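Local coordinates for amino acid ABC transporter, periplasmic amino acid-binding protein, putative (Streptococcus pneumoniae, PDB 4I62), which binds L-arginine and probably delivers it to an amino acid ABC transporter as its substrate-binding component, at residues 119-124 / 226-231. Sequence-based numbering, arbitrary orientation.
Sequences FDFSTP and SYAVAM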
loop_
_atom_site.group_PDB
_atom_site.type_symbol
_atom_site.label_atom_id
_atom_site.label_comp_id
_atom_site.label_asym_id
_atom_site.label_seq_id
_atom_site.Cartn_x
_atom_site.Cartn_y
_atom_site.Cartn_z
ATOM N N PHE A 119 17.366 -1.071 0.245
ATOM C CA PHE A 119 16.829 0.244 0.611
ATOM C C PHE A 119 17.074 0.613 2.069
ATOM O O PHE A 119 17.126 -0.258 2.940
ATOM C CB PHE A 119 15.304 0.294 0.340
ATOM C CG PHE A 119 14.953 0.046 -1.105
ATOM C CD1 PHE A 119 15.104 1.062 -2.049
ATOM C CD2 PHE A 119 14.524 -1.192 -1.529
ATOM C CE1 PHE A 119 14.829 0.830 -3.410
ATOM C CE2 PHE A 119 14.249 -1.427 -2.870
ATOM C CZ PHE A 119 14.399 -0.418 -3.815
ATOM N N ASP A 120 17.214 1.907 2.324
ATOM C CA ASP A 120 17.021 2.458 3.661
ATOM C C ASP A 120 15.495 2.535 3.833
ATOM O O ASP A 120 14.750 2.889 2.892
ATOM C CB ASP A 120 17.595 3.889 3.779
ATOM C CG ASP A 120 19.046 3.950 4.258
ATOM O OD1 ASP A 120 19.748 2.904 4.266
ATOM O OD2 ASP A 120 19.476 5.093 4.605
ATOM N N PHE A 121 15.033 2.250 5.048
ATOM C CA PHE A 121 13.650 2.482 5.391
ATOM C C PHE A 121 13.551 3.455 6.540
ATOM O O PHE A 121 14.349 3.432 7.481
ATOM C CB PHE A 121 12.948 1.186 5.827
ATOM C CG PHE A 121 12.505 0.304 4.687
ATOM C CD1 PHE A 121 11.386 0.647 3.974
ATOM C CD2 PHE A 121 13.180 -0.854 4.357
ATOM C CE1 PHE A 121 10.918 -0.175 2.944
ATOM C CE2 PHE A 121 12.721 -1.673 3.310
ATOM C CZ PHE A 121 11.592 -1.325 2.614
ATOM N N SER A 122 12.529 4.281 6.500
ATOM C CA SER A 122 12.148 5.042 7.674
ATOM C C SER A 122 11.747 4.127 8.812
ATOM O O SER A 122 11.510 2.906 8.629
ATOM C CB SER A 122 10.969 5.965 7.357
ATOM O OG SER A 122 9.759 5.245 7.207
ATOM N N THR A 123 11.627 4.710 9.997
ATOM C CA THR A 123 10.918 4.057 11.073
ATOM C C THR A 123 9.489 3.711 10.572
ATOM O O THR A 123 8.936 4.391 9.709
ATOM C CB THR A 123 10.879 4.989 12.273
ATOM O OG1 THR A 123 10.566 4.255 13.453
ATOM C CG2 THR A 123 9.865 6.072 12.115
ATOM N N PRO A 124 8.876 2.647 11.096
ATOM C CA PRO A 124 7.560 2.281 10.563
ATOM C C PRO A 124 6.486 3.286 10.933
ATOM O O PRO A 124 6.544 3.914 12.029
ATOM C CB PRO A 124 7.245 0.948 11.255
ATOM C CG PRO A 124 8.536 0.443 11.772
ATOM C CD PRO A 124 9.473 1.589 11.930
ATOM N N SER A 226 4.921 -4.076 8.636
ATOM C CA SER A 226 4.950 -2.650 8.941
ATOM C C SER A 226 5.272 -1.824 7.719
ATOM O O SER A 226 6.207 -2.139 6.964
ATOM C CB SER A 226 6.009 -2.381 9.996
ATOM O OG SER A 226 5.673 -3.065 11.195
ATOM N N TYR A 227 4.478 -0.762 7.489
ATOM C CA TYR A 227 4.735 0.136 6.389
ATOM C C TYR A 227 5.812 1.165 6.778
ATOM O O TYR A 227 5.858 1.631 7.915
ATOM C CB TYR A 227 3.490 0.935 6.003
ATOM C CG TYR A 227 2.333 0.198 5.421
ATOM C CD1 TYR A 227 2.387 -1.154 5.122
ATOM C CD2 TYR A 227 1.152 0.900 5.173
ATOM C CE1 TYR A 227 1.256 -1.805 4.565
ATOM C CE2 TYR A 227 0.044 0.274 4.637
ATOM C CZ TYR A 227 0.100 -1.070 4.344
ATOM O OH TYR A 227 -1.032 -1.647 3.784
ATOM N N ALA A 228 6.644 1.503 5.792
ATOM C CA ALA A 228 7.703 2.475 5.983
ATOM C C ALA A 228 7.975 3.181 4.660
ATOM O O ALA A 228 7.555 2.716 3.576
ATOM C CB ALA A 228 8.943 1.793 6.522
ATOM N N VAL A 229 8.662 4.313 4.734
ATOM C CA VAL A 229 9.101 5.030 3.550
ATOM C C VAL A 229 10.428 4.453 3.083
ATOM O O VAL A 229 11.348 4.297 3.886
ATOM C CB VAL A 229 9.266 6.509 3.888
ATOM C CG1 VAL A 229 9.873 7.284 2.711
ATOM C CG2 VAL A 229 7.950 7.105 4.381
ATOM N N ALA A 230 10.514 4.117 1.791
ATOM C CA ALA A 230 11.779 3.571 1.258
ATOM C C ALA A 230 12.567 4.649 0.572
ATOM O O ALA A 230 12.013 5.550 -0.091
ATOM C CB ALA A 230 11.499 2.442 0.260
ATOM N N MET A 231 13.874 4.548 0.704
ATOM C CA MET A 231 14.785 5.485 0.070
ATOM C C MET A 231 16.082 4.745 -0.277
ATOM O O MET A 231 16.277 3.593 0.114
ATOM C CB MET A 231 15.036 6.693 0.976
ATOM C CG MET A 231 15.768 6.363 2.232
ATOM S SD MET A 231 15.511 7.592 3.540
ATOM C CE MET A 231 13.919 7.053 4.182
#
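Asp120 and Met231 form a hydrogen-bonded antiparallel pair where strands 119-121 and 226-232 meet in the periplasmic binding protein type II fold. Met231 N to Asp120 O is 2.9 Å, and Asp120 N returns a more bent bond to Met231 O, 132° at the hydrogen. Next along, Ser122 N reaches Val229 O at 2.9 Å, in the carbonyl plane and nearly straight (166°). Val229 N in turn goes to Ser122 OG (2.9 Å) rather than to Ser122 O: with chi1 at 73°, OG swings back over its own backbone, accepts from Val229 N and donates to Thr123 O. A small hydroxyl suits this buried spot because it can do both at once.

Apolar packing accompanies the bonds. The Phe121 ring lies obliquely against two methyls, CD1 3.7 Å from Ala228 CB and CE1 3.8 Å from Ala230 CB; alanines leave room for so broad a ring. On the face shared with Asp120, Met231 CG packs on Asp120 CB at 3.4 Å, and the bend at chi3 carries the flexible chain's CE back toward Ser122 N.

The Asp120 carboxylate looks elsewhere, OD2 accepting a hydrogen bond from Ser235 N. Tyr227 CB points away from 119-124; its side chain touches the bound arginine, and its OH hydrogen-bonds Glu198. Tyr227 O receives a CA-H...O contact from Pro124 CA at 3.2 Å.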